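Local coordinates for alpha-galactosidase 1 (Saccharomyces cerevisiae, PDB 3LRK), which releases terminal, non-reducing alpha-D-galactose residues by hydrolysis from alpha-D-galactosides such as galactose oligosaccharides, galactomannans and galactolipids, working as a secreted homotetrameric family 27 glycosidase, at residues 62-67 with 308-313; 304-309 with 398-403. The protein carries 1 engineered substitution. All blocks are in the same frame, centred on the assembly; numbering follows the deposited sequence.

Contact 1 of 2, residues 62-67 with 308-313; sequences KDMGYK and SQASVI. With NAG (2-acetamido-2-deoxy-beta-D-glucopyranose), chain C.
With CG of Met64 anti to its own carbonyl carbon (chi1 -62°) and the chain bent only at the last torsion (chi3 71°), the thioether reaches across to the turn after helix 301-307 and the first turn of helix 310-316, where Ser308, Ala310 and Ile313 receive it. The contact belongs to the TIM-barrel domain of the enzyme: the loop leading into barrel strand 68-70 packs on the start of helix 310-316. Met64 CE lies in the corner formed by Ala310 CB and Ile313 CD1, about one helical turn apart and each 3.7 Å from the methyl. The same CE also rests against Ser308 O, at 3.3 Å. SD meanwhile lies 3.9 Å from Ser308 CB. Tyr66 crosses Ile313 at a slant, its CE2 3.9 Å from Ile313 CD1, while the partner of its hydroxyl is the backbone carbonyl of Tyr307; Phe280 of helix 273-285 packs against both side chains. No hydrogen bond joins the two segments, and the touching residues are buried. On Asp63, beyond the packing, OD2 accepts a hydrogen bond of 2.8 Å from N2 of a glycan N-acetylglucosamine.

Contact 2 of 2, residues 304-309 with 398-403; sequences YSIYSQ and ANRVDN. With NAG (2-acetamido-2-deoxy-beta-D-glucopyranose), chain F; GOL (glycerol), chain J.
The Arg400 guanidinium meets Ser305 at its edge: NH1 donates to Ser305 OG at 3.1 Å, with an N-H...O angle of 166° and the oxygen close to the guanidinium plane. Ile306 runs alongside the arginine, pointing the same way, and its CG1 approaches NH1 obliquely. The amide of Gln309 is turned 76° from the guanidinium, and its OE1 rests 3.3 Å from Arg400 CB. Its NE2 is bonded chiefly to Leu396 O and also, at 3.3 Å, to Ala398 O, from well above the latter carbonyl's plane, so two backbone carbonyls of one loop fix the amide's rotation. CG of Gln309 is anti to the backbone N (chi1 -170°), and a bend at chi2 swings the amide over to this loop.

These contacts form an interdomain seam of the GH27 architecture, joining the end of helix 301-307 in the TIM-barrel domain to a loop of the C-terminal beta-sandwich domain. NH2 of Arg400 forms a salt bridge with Asp273 of helix 273-285. With an alanine here the loop would lose its guanidinium, and Asp273 would probably be left without this counter-charge and Ser305 OG without its NH1 donor.

Val401 lays its CB 3.8 Å from Ser305 CB. One water donates to Ser305 O and Gln309 OE1 and accepts from Val401 N, linking backbone and side chain across the seam. A second water, hydrogen-bonded to Ser305 OG at 2.6 Å, donates to Val401 O and to Asn403 OD1; Ser302 O also bonds to this hydroxyl. The same Asn403 carries an N-linked glycan through a 1.5 Å bond from ND2 to C1 of N-acetylglucosamine.

In the fold
Contacts 1 and 2 are neighbours, their centres about 11 Å apart on the same side of the chain's centre, and they meet at Ser308 and Gln309, the turn between the consecutive helices 301-307 and 310-316. Along the chain, 62-67 comes first, then 304-313, and finally 398-403. The helix pair is thus engaged twice: contact 1 holds it to the loop before strand 68-70 within the barrel domain, while contact 2 fastens it to the beta-sandwich domain. Tyr66 OH, 2.7 Å from Tyr307 O, bridges the two. Together they place the turn at 308-309 between the loop leading into strand 68-70 and the beta-sandwich domain, away from the catalytic residues.

Contact 1 of 2, residues 62-67 with 308-313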
loop_
_atom_site.group_PDB
_atom_site.type_symbol
_atom_site.label_atom_id
_atom_site.label_comp_id
_atom_site.label_asym_id
_atom_site.label_seq_id
_atom_site.Cartn_x
_atom_site.Cartn_y
_atom_site.Cartn_z
ATOM N N LYS A 62 -17.220 -25.435 -31.882
ATOM C CA LYS A 62 -16.673 -24.423 -32.795
ATOM C C LYS A 62 -17.770 -23.479 -33.296
ATOM O O LYS A 62 -17.626 -22.254 -33.231
ATOM C CB LYS A 62 -15.959 -25.080 -33.979
ATOM C CG LYS A 62 -15.377 -24.086 -35.004
ATOM C CD LYS A 62 -14.897 -24.800 -36.279
ATOM C CE LYS A 62 -16.055 -25.084 -37.241
ATOM N NZ LYS A 62 -15.644 -25.966 -38.369
ATOM N N ASP A 63 -18.873 -24.050 -33.777
ATOM C CA ASP A 63 -19.948 -23.230 -34.333
ATOM C C ASP A 63 -20.820 -22.545 -33.275
ATOM O O ASP A 63 -21.738 -21.786 -33.620
ATOM C CB ASP A 63 -20.781 -24.028 -35.342
ATOM C CG ASP A 63 -20.010 -24.337 -36.611
ATOM O OD1 ASP A 63 -19.584 -23.386 -37.294
ATOM O OD2 ASP A 63 -19.832 -25.529 -36.936
ATOM N N MET A 64 -20.525 -22.793 -31.997
ATOM C CA MET A 64 -21.119 -22.012 -30.903
ATOM C C MET A 64 -20.291 -20.757 -30.611
ATOM O O MET A 64 -20.740 -19.852 -29.907
ATOM C CB MET A 64 -21.281 -22.845 -29.627
ATOM C CG MET A 64 -22.203 -24.052 -29.765
ATOM S SD MET A 64 -22.902 -24.620 -28.201
ATOM C CE MET A 64 -24.060 -23.288 -27.861
ATOM N N GLY A 65 -19.081 -20.717 -31.159
ATOM C CA GLY A 65 -18.233 -19.544 -31.050
ATOM C C GLY A 65 -16.857 -19.852 -30.500
ATOM O O GLY A 65 -15.990 -18.984 -30.524
ATOM N N TYR A 66 -16.655 -21.079 -30.015
ATOM C CA TYR A 66 -15.345 -21.508 -29.480
ATOM C C TYR A 66 -14.343 -21.732 -30.615
ATOM O O TYR A 66 -14.056 -22.873 -31.011
ATOM C CB TYR A 66 -15.468 -22.778 -28.637
ATOM C CG TYR A 66 -16.311 -22.670 -27.378
ATOM C CD1 TYR A 66 -15.773 -22.175 -26.178
ATOM C CD2 TYR A 66 -17.641 -23.097 -27.370
ATOM C CE1 TYR A 66 -16.560 -22.105 -25.000
ATOM C CE2 TYR A 66 -18.427 -23.023 -26.207
ATOM C CZ TYR A 66 -17.883 -22.532 -25.033
ATOM O OH TYR A 66 -18.669 -22.486 -23.897
ATOM N N LYS A 67 -13.801 -20.633 -31.125
ATOM C CA LYS A 67 -13.080 -20.656 -32.402
ATOM C C LYS A 67 -11.574 -20.443 -32.333
ATOM O O LYS A 67 -10.867 -20.746 -33.294
ATOM C CB LYS A 67 -13.724 -19.675 -33.391
ATOM C CG LYS A 67 -14.984 -20.268 -34.032
ATOM C CD LYS A 67 -15.651 -19.320 -35.006
ATOM C CE LYS A 67 -16.840 -19.993 -35.659
ATOM N NZ LYS A 67 -17.407 -19.132 -36.753
ATOM N N SER A 308 -21.966 -26.030 -23.616
ATOM C CA SER A 308 -22.841 -25.936 -24.778
ATOM C C SER A 308 -24.150 -25.194 -24.499
ATOM O O SER A 308 -25.026 -25.145 -25.363
ATOM C CB SER A 308 -23.116 -27.336 -25.350
ATOM O OG SER A 308 -24.094 -28.002 -24.574
ATOM N N GLN A 309 -24.279 -24.594 -23.314
ATOM C CA GLN A 309 -25.499 -23.848 -22.974
ATOM C C GLN A 309 -25.576 -22.512 -23.725
ATOM O O GLN A 309 -25.032 -21.487 -23.278
ATOM C CB GLN A 309 -25.651 -23.669 -21.455
ATOM C CG GLN A 309 -27.025 -23.102 -20.998
ATOM C CD GLN A 309 -28.171 -24.121 -21.090
ATOM O OE1 GLN A 309 -27.998 -25.222 -21.608
ATOM N NE2 GLN A 309 -29.340 -23.748 -20.583
ATOM N N ALA A 310 -26.280 -22.539 -24.858
ATOM C CA ALA A 310 -26.430 -21.389 -25.748
ATOM C C ALA A 310 -26.960 -20.142 -25.050
ATOM O O ALA A 310 -26.521 -19.037 -25.343
ATOM C CB ALA A 310 -27.316 -21.751 -26.934
ATOM N N SER A 311 -27.889 -20.345 -24.120
ATOM C CA SER A 311 -28.537 -19.278 -23.355
ATOM C C SER A 311 -27.527 -18.470 -22.531
ATOM O O SER A 311 -27.626 -17.243 -22.407
ATOM C CB SER A 311 -29.550 -19.913 -22.404
ATOM O OG SER A 311 -30.610 -19.018 -22.161
ATOM N N VAL A 312 -26.565 -19.176 -21.954
ATOM C CA VAL A 312 -25.555 -18.543 -21.109
ATOM C C VAL A 312 -24.476 -17.852 -21.958
ATOM O O VAL A 312 -24.039 -16.741 -21.630
ATOM C CB VAL A 312 -24.974 -19.555 -20.093
ATOM C CG1 VAL A 312 -23.799 -18.964 -19.320
ATOM C CG2 VAL A 312 -26.063 -20.022 -19.122
ATOM N N ILE A 313 -24.064 -18.498 -23.047
ATOM C CA ILE A 313 -23.136 -17.903 -24.023
ATOM C C ILE A 313 -23.699 -16.608 -24.635
ATOM O O ILE A 313 -22.961 -15.635 -24.851
ATOM C CB ILE A 313 -22.755 -18.910 -25.141
ATOM C CG1 ILE A 313 -22.072 -20.148 -24.545
ATOM C CG2 ILE A 313 -21.852 -18.249 -26.207
ATOM C CD1 ILE A 313 -21.886 -21.310 -25.547
HETATM C C1 NAG C . -23.174 -24.528 -38.602
HETATM C C2 NAG C . -22.665 -25.922 -38.985
HETATM C C3 NAG C . -21.516 -25.897 -39.998
HETATM C C4 NAG C . -21.634 -24.846 -41.110
HETATM C C5 NAG C . -22.488 -23.624 -40.727
HETATM C C6 NAG C . -23.137 -23.042 -41.978
HETATM C C7 NAG C . -22.961 -27.602 -37.251
HETATM C C8 NAG C . -22.252 -28.498 -36.283
HETATM N N2 NAG C . -22.225 -26.647 -37.811
HETATM O O3 NAG C . -21.398 -27.176 -40.589
HETATM O O4 NAG C . -20.321 -24.395 -41.414
HETATM O O5 NAG C . -23.536 -23.891 -39.805
HETATM O O6 NAG C . -23.424 -21.683 -41.755
HETATM O O7 NAG C . -24.155 -27.760 -37.494
#

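Contact 2 of 2, residues 304-309 with 398-403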
loop_
_atom_site.group_PDB
_atom_site.type_symbol
_atom_site.label_atom_id
_atom_site.label_comp_id
_atom_site.label_asym_id
_atom_site.label_seq_id
_atom_site.Cartn_x
_atom_site.Cartn_y
_atom_site.Cartn_z
ATOM N N TYR A 304 -19.681 -31.050 -20.704
ATOM C CA TYR A 304 -20.010 -30.752 -22.100
ATOM C C TYR A 304 -21.296 -29.931 -22.250
ATOM O O TYR A 304 -21.318 -28.965 -22.998
ATOM C CB TYR A 304 -20.079 -32.045 -22.934
ATOM C CG TYR A 304 -20.538 -31.864 -24.367
ATOM C CD1 TYR A 304 -19.871 -30.999 -25.254
ATOM C CD2 TYR A 304 -21.622 -32.596 -24.857
ATOM C CE1 TYR A 304 -20.308 -30.854 -26.578
ATOM C CE2 TYR A 304 -22.051 -32.458 -26.152
ATOM C CZ TYR A 304 -21.400 -31.601 -27.016
ATOM O OH TYR A 304 -21.878 -31.500 -28.314
ATOM N N SER A 305 -22.359 -30.299 -21.537
ATOM C CA SER A 305 -23.619 -29.556 -21.678
ATOM C C SER A 305 -23.579 -28.183 -20.991
ATOM O O SER A 305 -24.387 -27.305 -21.299
ATOM C CB SER A 305 -24.814 -30.369 -21.188
ATOM O OG SER A 305 -24.722 -30.617 -19.810
ATOM N N ILE A 306 -22.645 -28.010 -20.057
ATOM C CA ILE A 306 -22.394 -26.681 -19.492
ATOM C C ILE A 306 -21.765 -25.774 -20.571
ATOM O O ILE A 306 -22.296 -24.693 -20.871
ATOM C CB ILE A 306 -21.574 -26.759 -18.173
ATOM C CG1 ILE A 306 -22.480 -27.290 -17.052
ATOM C CG2 ILE A 306 -20.997 -25.376 -17.785
ATOM C CD1 ILE A 306 -21.757 -27.828 -15.853
ATOM N N TYR A 307 -20.676 -26.242 -21.187
ATOM C CA TYR A 307 -20.011 -25.496 -22.269
ATOM C C TYR A 307 -20.930 -25.208 -23.455
ATOM O O TYR A 307 -20.690 -24.278 -24.217
ATOM C CB TYR A 307 -18.810 -26.271 -22.802
ATOM C CG TYR A 307 -17.560 -26.184 -21.959
ATOM C CD1 TYR A 307 -16.954 -27.340 -21.469
ATOM C CD2 TYR A 307 -16.967 -24.943 -21.671
ATOM C CE1 TYR A 307 -15.785 -27.274 -20.698
ATOM C CE2 TYR A 307 -15.801 -24.866 -20.898
ATOM C CZ TYR A 307 -15.221 -26.030 -20.419
ATOM O OH TYR A 307 -14.079 -25.946 -19.660
ATOM N N SER A 308 -21.966 -26.030 -23.616
ATOM C CA SER A 308 -22.841 -25.936 -24.778
ATOM C C SER A 308 -24.150 -25.194 -24.499
ATOM O O SER A 308 -25.026 -25.145 -25.363
ATOM C CB SER A 308 -23.116 -27.336 -25.350
ATOM O OG SER A 308 -24.094 -28.002 -24.574
ATOM N N GLN A 309 -24.279 -24.594 -23.314
ATOM C CA GLN A 309 -25.499 -23.848 -22.974
ATOM C C GLN A 309 -25.576 -22.512 -23.725
ATOM O O GLN A 309 -25.032 -21.487 -23.278
ATOM C CB GLN A 309 -25.651 -23.669 -21.455
ATOM C CG GLN A 309 -27.025 -23.102 -20.998
ATOM C CD GLN A 309 -28.171 -24.121 -21.090
ATOM O OE1 GLN A 309 -27.998 -25.222 -21.608
ATOM N NE2 GLN A 309 -29.340 -23.748 -20.583
ATOM N N ALA A 398 -32.628 -23.825 -17.987
ATOM C CA ALA A 398 -33.659 -24.687 -18.562
ATOM C C ALA A 398 -33.241 -25.174 -19.947
ATOM O O ALA A 398 -32.504 -24.488 -20.667
ATOM C CB ALA A 398 -34.975 -23.953 -18.641
ATOM N N ASN A 399 -33.709 -26.365 -20.309
ATOM C CA ASN A 399 -33.459 -26.948 -21.629
ATOM C C ASN A 399 -31.981 -27.207 -21.917
ATOM O O ASN A 399 -31.545 -27.129 -23.064
ATOM C CB ASN A 399 -34.077 -26.088 -22.746
ATOM C CG ASN A 399 -35.545 -25.777 -22.509
ATOM O OD1 ASN A 399 -36.275 -26.571 -21.910
ATOM N ND2 ASN A 399 -35.985 -24.615 -22.981
ATOM N N ARG A 400 -31.209 -27.506 -20.876
ATOM C CA ARG A 400 -29.814 -27.869 -21.078
ATOM C C ARG A 400 -29.764 -29.288 -21.654
ATOM O O ARG A 400 -30.664 -30.099 -21.408
ATOM C CB ARG A 400 -29.001 -27.724 -19.779
ATOM C CG ARG A 400 -28.452 -29.004 -19.210
ATOM C CD ARG A 400 -27.060 -28.820 -18.636
ATOM N NE ARG A 400 -27.091 -28.742 -17.188
ATOM C CZ ARG A 400 -26.139 -29.191 -16.370
ATOM N NH1 ARG A 400 -25.048 -29.771 -16.840
ATOM N NH2 ARG A 400 -26.300 -29.059 -15.065
ATOM N N VAL A 401 -28.736 -29.576 -22.444
ATOM C CA VAL A 401 -28.583 -30.906 -23.035
ATOM C C VAL A 401 -28.457 -31.923 -21.903
ATOM O O VAL A 401 -27.565 -31.806 -21.058
ATOM C CB VAL A 401 -27.356 -30.985 -23.988
ATOM C CG1 VAL A 401 -27.198 -32.392 -24.549
ATOM C CG2 VAL A 401 -27.480 -29.967 -25.123
ATOM N N ASP A 402 -29.361 -32.904 -21.870
ATOM C CA ASP A 402 -29.364 -33.866 -20.766
ATOM C C ASP A 402 -28.149 -34.797 -20.811
ATOM O O ASP A 402 -27.486 -34.917 -21.852
ATOM C CB ASP A 402 -30.713 -34.613 -20.625
ATOM C CG ASP A 402 -31.031 -35.554 -21.797
ATOM O OD1 ASP A 402 -30.115 -36.100 -22.446
ATOM O OD2 ASP A 402 -32.241 -35.775 -22.048
ATOM N N ASN A 403 -27.845 -35.426 -19.679
ATOM C CA ASN A 403 -26.662 -36.281 -19.571
ATOM C C ASN A 403 -26.627 -37.404 -20.607
ATOM O O ASN A 403 -25.550 -37.791 -21.065
ATOM C CB ASN A 403 -26.507 -36.840 -18.151
ATOM C CG ASN A 403 -25.950 -35.808 -17.158
ATOM O OD1 ASN A 403 -25.439 -34.749 -17.552
ATOM N ND2 ASN A 403 -26.063 -36.127 -15.857
HETATM C C1 NAG F . -25.454 -35.205 -14.913
HETATM C C2 NAG F . -26.526 -35.004 -13.832
HETATM C C3 NAG F . -25.994 -34.247 -12.612
HETATM C C4 NAG F . -24.639 -34.768 -12.139
HETATM C C5 NAG F . -23.683 -34.977 -13.311
HETATM C C6 NAG F . -22.387 -35.635 -12.845
HETATM C C7 NAG F . -28.831 -35.014 -14.594
HETATM C C8 NAG F . -29.336 -35.030 -16.014
HETATM N N2 NAG F . -27.704 -34.338 -14.366
HETATM O O3 NAG F . -26.901 -34.377 -11.538
HETATM O O4 NAG F . -24.087 -33.865 -11.202
HETATM O O5 NAG F . -24.303 -35.779 -14.307
HETATM O O6 NAG F . -21.490 -35.752 -13.925
HETATM O O7 NAG F . -29.445 -35.614 -13.706
HETATM C C1 GOL J . -27.556 -26.288 -26.899
HETATM O O1 GOL J . -26.786 -25.314 -27.577
HETATM C C2 GOL J . -28.718 -25.618 -26.174
HETATM O O2 GOL J . -28.215 -24.767 -25.172
HETATM C C3 GOL J . -29.609 -26.686 -25.546
HETATM O O3 GOL J . -30.905 -26.158 -25.363
HETATM O O HOH W 1 -26.765 -27.472 -22.688
HETATM O O HOH W 2 -26.286 -32.372 -18.597
#